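Phenazine biosynthesis protein, PhzF family (Bacillus anthracis, PDB 3EDN) belongs to the PhzF family of phenazine biosynthesis proteins with a diaminopimelate epimerase-like fold, and is probably an isomerase-like enzyme whose substrate is not established. Local coordinates at residues Glu33-Met36 with Gln37-Ala40; Asn171-Val174 with Cys175-Met178; Pro227-Gly230 with Thr231-Gly234. All blocks are in the same frame, centred on the assembly; numbering follows the deposited sequence.

Contact 1: Glu33-Met36 with Gln37-Ala40; sequences EEEM and QRIA. With SO4 (sulfate ion), chain E.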
ATOM      1  N   GLU A  33      -1.570  -1.575  -1.489  1.00 11.55           N
ATOM      2  CA  GLU A  33      -2.589  -0.565  -1.750  1.00 11.48           C
ATOM      3  C   GLU A  33      -3.261  -0.757  -3.116  1.00 12.88           C
ATOM      4  O   GLU A  33      -4.441  -0.442  -3.276  1.00 11.96           O
ATOM      5  CB  GLU A  33      -2.003   0.843  -1.596  1.00 12.98           C
ATOM      6  CG  GLU A  33      -0.987   1.260  -2.637  1.00 12.63           C
ATOM      7  CD  GLU A  33       0.353   0.532  -2.540  0.50 11.71           C
ATOM      8  OE1 GLU A  33       0.705   0.036  -1.452  0.50  8.80           O
ATOM      9  OE2 GLU A  33       1.058   0.469  -3.571  0.50 13.41           O
ATOM     10  N   GLU A  34      -2.535  -1.277  -4.100  1.00 12.24           N
ATOM     11  CA  GLU A  34      -3.145  -1.501  -5.404  1.00 13.61           C
ATOM     12  C   GLU A  34      -4.131  -2.653  -5.336  1.00 13.02           C
ATOM     13  O   GLU A  34      -5.215  -2.597  -5.936  1.00 13.00           O
ATOM     14  CB  GLU A  34      -2.075  -1.767  -6.455  1.00 15.39           C
ATOM     15  CG  GLU A  34      -1.279  -0.512  -6.769  1.00 19.15           C
ATOM     16  CD  GLU A  34      -0.361  -0.695  -7.967  1.00 21.90           C
ATOM     17  OE1 GLU A  34      -0.765  -1.383  -8.927  1.00 23.69           O
ATOM     18  OE2 GLU A  34       0.753  -0.121  -7.945  1.00 24.15           O
ATOM     19  N   GLU A  35      -3.759  -3.694  -4.601  1.00 11.40           N
ATOM     20  CA  GLU A  35      -4.661  -4.801  -4.357  1.00 11.82           C
ATOM     21  C   GLU A  35      -5.897  -4.349  -3.589  1.00 12.19           C
ATOM     22  O   GLU A  35      -7.006  -4.777  -3.898  1.00 12.06           O
ATOM     23  CB  GLU A  35      -3.939  -5.913  -3.611  1.00 12.71           C
ATOM     24  CG  GLU A  35      -2.931  -6.631  -4.498  1.00 12.20           C
ATOM     25  CD  GLU A  35      -2.115  -7.663  -3.752  1.00 13.88           C
ATOM     26  OE1 GLU A  35      -1.736  -7.419  -2.583  1.00 14.00           O
ATOM     27  OE2 GLU A  35      -1.833  -8.718  -4.360  1.00 16.27           O
HETATM   28  N   MSE A  36      -5.711  -3.514  -2.574  1.00 11.76           N
HETATM   29  CA  MSE A  36      -6.863  -3.032  -1.826  1.00 13.20           C
HETATM   30  C   MSE A  36      -7.853  -2.289  -2.727  1.00 11.70           C
HETATM   31  O   MSE A  36      -9.063  -2.504  -2.662  1.00 10.04           O
HETATM   32  CB  MSE A  36      -6.430  -2.137  -0.679  1.00 13.89           C
HETATM   33  CG  MSE A  36      -5.603  -2.866   0.340  1.00 13.31           C
HETATM   34 SE   MSE A  36      -5.096  -1.701   1.817  1.00 21.35          SE
HETATM   35  CE  MSE A  36      -3.383  -2.483   2.265  1.00 15.81           C
ATOM     36  N   GLN A  37      -7.328  -1.425  -3.591  1.00 11.04           N
ATOM     37  CA  GLN A  37      -8.176  -0.667  -4.500  1.00 11.48           C
ATOM     38  C   GLN A  37      -8.932  -1.609  -5.461  1.00 11.83           C
ATOM     39  O   GLN A  37     -10.141  -1.443  -5.714  1.00 11.42           O
ATOM     40  CB  GLN A  37      -7.337   0.349  -5.264  1.00 11.50           C
ATOM     41  CG  GLN A  37      -8.154   1.160  -6.236  1.00 11.61           C
ATOM     42  CD  GLN A  37      -9.130   2.074  -5.530  1.00 11.25           C
ATOM     43  OE1 GLN A  37      -8.749   3.147  -5.027  1.00 13.03           O
ATOM     44  NE2 GLN A  37     -10.399   1.653  -5.467  1.00 12.81           N
ATOM     45  N   ARG A  38      -8.234  -2.626  -5.962  1.00 12.14           N
ATOM     46  CA  ARG A  38      -8.850  -3.599  -6.858  1.00 12.64           C
ATOM     47  C   ARG A  38      -9.912  -4.431  -6.149  1.00 12.50           C
ATOM     48  O   ARG A  38     -10.956  -4.740  -6.724  1.00 12.58           O
ATOM     49  CB  ARG A  38      -7.792  -4.501  -7.496  1.00 14.76           C
ATOM     50  CG  ARG A  38      -6.935  -3.744  -8.495  1.00 17.79           C
ATOM     51  CD  ARG A  38      -5.742  -4.574  -8.964  1.00 18.99           C
ATOM     52  NE  ARG A  38      -6.141  -5.850  -9.552  1.00 20.32           N
ATOM     53  CZ  ARG A  38      -5.673  -7.031  -9.153  1.00 20.88           C
ATOM     54  NH1 ARG A  38      -4.763  -7.090  -8.176  1.00 21.51           N
ATOM     55  NH2 ARG A  38      -6.100  -8.150  -9.746  1.00 21.20           N
ATOM     56  N   ILE A  39      -9.634  -4.817  -4.909  1.00 11.47           N
ATOM     57  CA  ILE A  39     -10.624  -5.559  -4.141  1.00 12.28           C
ATOM     58  C   ILE A  39     -11.872  -4.703  -3.946  1.00 12.00           C
ATOM     59  O   ILE A  39     -12.991  -5.171  -4.139  1.00 12.09           O
ATOM     60  CB  ILE A  39     -10.061  -5.991  -2.779  1.00 12.01           C
ATOM     61  CG1 ILE A  39      -9.049  -7.129  -2.939  1.00 12.26           C
ATOM     62  CG2 ILE A  39     -11.190  -6.428  -1.841  1.00 11.91           C
ATOM     63  CD1 ILE A  39      -8.090  -7.290  -1.756  1.00 12.72           C
ATOM     64  N   ALA A  40     -11.687  -3.443  -3.584  1.00 11.32           N
ATOM     65  CA  ALA A  40     -12.840  -2.571  -3.387  1.00 11.78           C
ATOM     66  C   ALA A  40     -13.644  -2.418  -4.683  1.00 11.97           C
ATOM     67  O   ALA A  40     -14.869  -2.340  -4.645  1.00 11.74           O
ATOM     68  CB  ALA A  40     -12.417  -1.209  -2.842  1.00 12.29           C
TER
HETATM   69  S   SO4 E 302      -8.505  -6.196 -12.540  0.50 18.61           S
HETATM   70  O1  SO4 E 302      -8.382  -7.479 -11.841  0.50 19.05           O
HETATM   71  O2  SO4 E 302      -9.774  -5.557 -12.195  0.50 19.92           O
HETATM   72  O3  SO4 E 302      -7.385  -5.347 -12.148  0.50 19.45           O
HETATM   73  O4  SO4 E 302      -8.487  -6.463 -13.972  0.50 20.27           O
HETATM   74  O   HOH W   1      -2.631  -9.277  -6.922  1.00 24.48           O
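Arg-38 folds back against Glu-34 and Glu-35, and its side chain can be followed atom by atom. CB lies beside the carbonyl oxygens of both glutamates, and CG settles 3.3 Å from Glu-34 O, the same oxygen that accepts the backbone N-H of Arg-38 (N to O 3.0 Å). CD still brushes Glu-34 O, but a bend at chi3 (57°) then brings the edge of the guanidinium to a sulfate, probably from the crystallisation liquor. NE gives its hydrogen to sulfate O3 at 2.9 Å, and NH2 reaches O1 of the same ion at 3.2 Å, a two-pronged grip that should limit rotation of the group. Lys-42 also binds this sulfate, and NH2 has a salt bridge to the C-terminal carboxylate of Ile-299.

Helix 33-43 lies between strands 20-25 and 48-52, which pair in parallel; selenomethionine Met-36 and Ile-39 both pack on Phe-50 of the second strand.

At the NH1 edge of the guanidinium, CG of Glu-35 lies 4.1 Å from NH1. The extended Glu-35 chain carries its carboxylate nearly coplanar with the guanidinium, the planes 28° apart, yet OE2 and NH1 stay 5.1 Å from each other. A water lies between them, 2.7 Å from OE2 and only weakly bonded to NH1, while Lys-2 forms a salt bridge with OE2 and Thr-32 N bonds to OE1.

Contact 2: Asn171-Val174 with Cys175-Met178; sequences NLDV and CERM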
ATOM      1  N   ASN A 171     -43.971  16.392   7.157  1.00 12.98           N
ATOM      2  CA  ASN A 171     -44.211  15.063   7.735  1.00 13.28           C
ATOM      3  C   ASN A 171     -43.721  13.921   6.853  1.00 13.10           C
ATOM      4  O   ASN A 171     -43.124  14.166   5.796  1.00 12.67           O
ATOM      5  CB  ASN A 171     -45.695  14.903   8.104  1.00 14.30           C
ATOM      6  CG  ASN A 171     -46.621  15.147   6.938  1.00 15.45           C
ATOM      7  OD1 ASN A 171     -46.300  14.854   5.788  1.00 15.07           O
ATOM      8  ND2 ASN A 171     -47.790  15.700   7.233  1.00 17.86           N
ATOM      9  N   LEU A 172     -43.982  12.674   7.273  1.00 12.85           N
ATOM     10  CA  LEU A 172     -43.519  11.504   6.512  1.00 12.45           C
ATOM     11  C   LEU A 172     -44.185  11.363   5.150  1.00 12.94           C
ATOM     12  O   LEU A 172     -43.553  10.918   4.180  1.00 12.91           O
ATOM     13  CB  LEU A 172     -43.681  10.222   7.323  1.00 13.30           C
ATOM     14  CG  LEU A 172     -42.854  10.137   8.594  1.00 13.79           C
ATOM     15  CD1 LEU A 172     -43.282   8.910   9.407  1.00 14.27           C
ATOM     16  CD2 LEU A 172     -41.335  10.141   8.299  1.00 13.81           C
ATOM     17  N   ASP A 173     -45.451  11.772   5.068  1.00 13.51           N
ATOM     18  CA  ASP A 173     -46.147  11.738   3.792  1.00 14.92           C
ATOM     19  C   ASP A 173     -45.409  12.577   2.756  1.00 14.58           C
ATOM     20  O   ASP A 173     -45.317  12.191   1.596  1.00 15.56           O
ATOM     21  CB  ASP A 173     -47.601  12.206   3.936  1.00 16.66           C
ATOM     22  CG  ASP A 173     -48.481  11.165   4.592  1.00 19.31           C
ATOM     23  OD1 ASP A 173     -48.016  10.018   4.729  1.00 20.02           O
ATOM     24  OD2 ASP A 173     -49.628  11.483   4.973  1.00 20.94           O
ATOM     25  N   VAL A 174     -44.865  13.719   3.182  1.00 14.09           N
ATOM     26  CA  VAL A 174     -44.050  14.541   2.296  1.00 13.71           C
ATOM     27  C   VAL A 174     -42.769  13.808   1.908  1.00 13.98           C
ATOM     28  O   VAL A 174     -42.391  13.767   0.740  1.00 14.21           O
ATOM     29  CB  VAL A 174     -43.699  15.907   2.946  1.00 12.86           C
ATOM     30  CG1 VAL A 174     -42.670  16.638   2.119  1.00 13.24           C
ATOM     31  CG2 VAL A 174     -44.959  16.762   3.140  1.00 13.85           C
ATOM     32  N   CYS A 175     -42.110  13.202   2.889  1.00 13.73           N
ATOM     33  CA  CYS A 175     -40.869  12.497   2.592  1.00 14.42           C
ATOM     34  C   CYS A 175     -41.080  11.396   1.562  1.00 14.28           C
ATOM     35  O   CYS A 175     -40.217  11.188   0.704  1.00 14.90           O
ATOM     36  CB  CYS A 175     -40.275  11.907   3.860  1.00 14.66           C
ATOM     37  SG  CYS A 175     -39.602  13.147   4.975  1.00 15.00           S
ATOM     38  N   GLU A 176     -42.226  10.712   1.648  1.00 14.27           N
ATOM     39  CA  GLU A 176     -42.545   9.579   0.756  1.00 16.27           C
ATOM     40  C   GLU A 176     -42.680  10.018  -0.703  1.00 16.60           C
ATOM     41  O   GLU A 176     -42.429   9.227  -1.622  1.00 17.65           O
ATOM     42  CB  GLU A 176     -43.824   8.861   1.230  1.00 16.62           C
ATOM     43  CG  GLU A 176     -43.661   8.112   2.562  1.00 18.55           C
ATOM     44  CD  GLU A 176     -44.959   7.531   3.128  0.50 18.35           C
ATOM     45  OE1 GLU A 176     -45.972   7.454   2.398  0.50 18.99           O
ATOM     46  OE2 GLU A 176     -44.962   7.146   4.319  0.50 19.47           O
ATOM     47  N   ARG A 177     -43.079  11.268  -0.920  1.00 16.45           N
ATOM     48  CA  ARG A 177     -43.263  11.811  -2.265  1.00 17.53           C
ATOM     49  C   ARG A 177     -41.991  12.340  -2.915  1.00 18.17           C
ATOM     50  O   ARG A 177     -41.970  12.625  -4.112  1.00 17.42           O
ATOM     51  CB  ARG A 177     -44.283  12.949  -2.228  1.00 18.12           C
ATOM     52  CG  ARG A 177     -45.716  12.509  -1.964  1.00 18.39           C
ATOM     53  CD  ARG A 177     -46.576  13.718  -1.556  1.00 18.22           C
ATOM     54  NE  ARG A 177     -46.321  14.855  -2.440  1.00 18.45           N
ATOM     55  CZ  ARG A 177     -46.244  16.117  -2.025  1.00 17.59           C
ATOM     56  NH1 ARG A 177     -46.417  16.421  -0.744  1.00 18.16           N
ATOM     57  NH2 ARG A 177     -45.984  17.074  -2.894  1.00 16.69           N
HETATM   58  N   MSE A 178     -40.930  12.506  -2.140  1.00 19.68           N
HETATM   59  CA  MSE A 178     -39.730  13.111  -2.696  1.00 22.43           C
HETATM   60  C   MSE A 178     -39.116  12.347  -3.846  1.00 21.34           C
HETATM   61  O   MSE A 178     -39.113  11.114  -3.864  1.00 20.86           O
HETATM   62  CB  MSE A 178     -38.679  13.285  -1.629  1.00 22.95           C
HETATM   63  CG  MSE A 178     -39.081  14.299  -0.652  1.00 23.44           C
HETATM   64 SE   MSE A 178     -37.876  14.178   0.852  1.00 30.54          SE
HETATM   65  CE  MSE A 178     -38.348  15.828   1.492  1.00 22.55           C
TER
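Val-174 and Arg-177, one turn apart on a short helix, cross at an angle: methyl CG2 of the valine stands 4.2 Å from NH1 of the arginine, oblique to the guanidinium plane. Two torsions explain the meeting. With CG1 of Val-174 opposite the backbone N (chi1 170°), the other methyl, CG2, faces the arginine. Arg-177 runs its CG and CD along the carbonyl oxygen of Asp-173 before turning at chi3 (46°), which brings NH1 back toward the valine; NH2 holds a salt bridge to Asp-148. The valine's CG1 looks instead toward CE of selenomethionine Met-178, a loose apolar contact at 4.4 Å.

Asp-173 and Glu-176 run next to one another in a common direction, their carboxylates turned 67° apart. OD1 of Asp-173 and OE1 of Glu-176 are 4.0 Å from one another, a separation at which the two charges probably disfavour each other, although Tyr-205 hydrogen-bonds OE2 of the glutamate. The glutamate stays extended beyond CG, and that carbon rests 3.2 Å from Leu-172 O.

The buried Cys-175 side chain packs against Cys-201, His-212 and Glu-261. At the start of the helix the Asn-171 carboxamide folds back so that OD1 accepts Val-174 N at 3.2 Å, the donor coming almost head-on to the carbonyl oxygen. This is a classical asparagine N-cap, opening the short helix 172-177.

Contact 3: Pro227-Gly230 with Thr231-Gly234; sequences PVTG and TASG. With SO4 (sulfate ion), chain C.
One carbonyl oxygen, Thr-229 O, takes two hydrogen bonds from a single residue, the hydroxyl and the backbone N-H of Ser-233, which come to it from opposite faces of the carbonyl plane. The hydroxyl bond is the shorter, with OG at 2.6 Å from Thr-229 O and standing 38° out of the plane. Ser-233 N lies at 3.1 Å from the same Thr-229 O and is tilted less. The serine side chain is turned with OG beside its own backbone N, a rotamer (chi1 -63°) that brings the hydroxyl back to the oxygen its own N-H already uses. The next bond in the series, Gly-234 N to Gly-230 O at 3.1 Å, carries the helix onward.

Thr-229 holds the N-cap position but does not cap with its side chain: its hydroxyl OG1 is turned to Asp-226. What faces the helix is its methyl, CG2, which meets Thr-231 OG1 at 3.4 Å and lies 4.0 Å from CB of Ala-232. The two threonine side chains approach each other obliquely, methyl against hydroxyl. Around them, His-215 of strand 211-216 touches both Thr-229 and Ala-232, and Val-268 packs on Ser-233.

The first N-H groups of the helix hold a sulfate, probably from the crystallisation liquor. Gly-230 N points almost straight at O2 of the ion (2.8 Å, 172° at the hydrogen), and Thr-231 N reaches O3 at 3.0 Å by a more bent bond, while methyl CG2 of Thr-231 lies against that same O3. His-75 ND1 also bonds the sulfate. The first main-chain N-H groups of the helix, probably assisted by its dipole, thus form an anion-binding site near the centre of the chain, consistent with a pocket that could receive the acidic group of a substrate.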
ATOM      1  N   PRO A 227     -28.343   5.256   1.980  1.00 16.01           N
ATOM      2  CA  PRO A 227     -29.270   4.570   2.902  1.00 15.21           C
ATOM      3  C   PRO A 227     -29.340   5.080   4.371  1.00 13.89           C
ATOM      4  O   PRO A 227     -30.434   5.267   4.928  1.00 13.18           O
ATOM      5  CB  PRO A 227     -28.809   3.105   2.847  1.00 16.55           C
ATOM      6  CG  PRO A 227     -27.403   3.170   2.360  1.00 16.00           C
ATOM      7  CD  PRO A 227     -27.280   4.359   1.478  1.00 16.76           C
ATOM      8  N   VAL A 228     -28.184   5.253   5.001  1.00 12.51           N
ATOM      9  CA  VAL A 228     -28.106   5.716   6.388  1.00 12.07           C
ATOM     10  C   VAL A 228     -26.771   6.418   6.556  1.00 11.58           C
ATOM     11  O   VAL A 228     -25.714   5.797   6.434  1.00 12.11           O
ATOM     12  CB  VAL A 228     -28.119   4.570   7.426  1.00 14.37           C
ATOM     13  CG1 VAL A 228     -28.492   5.145   8.799  1.00 13.48           C
ATOM     14  CG2 VAL A 228     -28.982   3.396   6.966  1.00 16.40           C
ATOM     15  N   THR A 229     -26.811   7.718   6.806  1.00  9.50           N
ATOM     16  CA  THR A 229     -25.650   8.583   6.638  1.00  9.69           C
ATOM     17  C   THR A 229     -25.200   9.139   7.994  1.00  9.70           C
ATOM     18  O   THR A 229     -25.887   9.969   8.597  1.00 10.58           O
ATOM     19  CB  THR A 229     -25.986   9.747   5.686  1.00 10.26           C
ATOM     20  OG1 THR A 229     -26.627   9.217   4.507  1.00 10.89           O
ATOM     21  CG2 THR A 229     -24.719  10.512   5.301  1.00 11.35           C
ATOM     22  N   GLY A 230     -24.054   8.676   8.478  1.00  9.81           N
ATOM     23  CA  GLY A 230     -23.577   9.065   9.804  1.00  9.73           C
ATOM     24  C   GLY A 230     -23.187  10.531   9.885  1.00  9.71           C
ATOM     25  O   GLY A 230     -23.469  11.195  10.876  1.00  9.94           O
ATOM     26  N   THR A 231     -22.509  11.031   8.857  1.00 10.04           N
ATOM     27  CA  THR A 231     -22.118  12.451   8.829  1.00  9.98           C
ATOM     28  C   THR A 231     -23.355  13.367   8.982  1.00 10.01           C
ATOM     29  O   THR A 231     -23.401  14.254   9.864  1.00  8.85           O
ATOM     30  CB  THR A 231     -21.362  12.801   7.520  1.00 11.24           C
ATOM     31  OG1 THR A 231     -22.100  12.353   6.373  1.00 12.54           O
ATOM     32  CG2 THR A 231     -19.984  12.188   7.536  1.00 12.73           C
ATOM     33  N   ALA A 232     -24.358  13.157   8.130  1.00  9.29           N
ATOM     34  CA  ALA A 232     -25.552  14.003   8.162  1.00  9.10           C
ATOM     35  C   ALA A 232     -26.320  13.842   9.462  1.00  9.60           C
ATOM     36  O   ALA A 232     -26.931  14.783   9.954  1.00 10.59           O
ATOM     37  CB  ALA A 232     -26.456  13.706   6.948  1.00  9.15           C
ATOM     38  N   SER A 233     -26.264  12.648  10.037  1.00 10.45           N
ATOM     39  CA  SER A 233     -26.949  12.393  11.296  1.00  9.56           C
ATOM     40  C   SER A 233     -26.373  13.263  12.392  1.00  9.86           C
ATOM     41  O   SER A 233     -27.115  13.799  13.224  1.00  9.46           O
ATOM     42  CB  SER A 233     -26.780  10.933  11.702  1.00 10.74           C
ATOM     43  OG  SER A 233     -27.391  10.099  10.739  1.00 12.24           O
ATOM     44  N   GLY A 234     -25.048  13.395  12.403  1.00  9.26           N
ATOM     45  CA  GLY A 234     -24.398  14.264  13.381  1.00  9.17           C
ATOM     46  C   GLY A 234     -24.874  15.703  13.235  1.00  8.63           C
ATOM     47  O   GLY A 234     -25.149  16.396  14.239  1.00  9.68           O
TER
HETATM   48  S   SO4 C 300     -21.171   7.760   6.597  1.00 13.59           S
HETATM   49  O1  SO4 C 300     -19.954   6.964   6.469  1.00 13.43           O
HETATM   50  O2  SO4 C 300     -22.330   7.013   7.059  1.00 13.61           O
HETATM   51  O3  SO4 C 300     -20.900   8.903   7.412  1.00 14.44           O
HETATM   52  O4  SO4 C 300     -21.449   8.289   5.255  1.00 16.82           O

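The three contacts follow one another along the chain, contact 1 closing before contact 2 opens and contact 2 before contact 3. Contact 1 lies on helix 33-43 and contact 2 on helix 172-177, while contact 3 covers the loop leading into helix 230-244 and its first turn. Contacts 1 and 2 stand on opposite sides of the chain's centre, their own centres about 39 Å apart, whereas the centre of contact 3 is about 3 Å from that of the chain, about 26 Å from contact 1's and 19 Å from contact 2's. None touches another. In the diaminopimelate epimerase-like fold, two outlying helices thus flank a buried helix start that holds an anion, consistent with a central pocket.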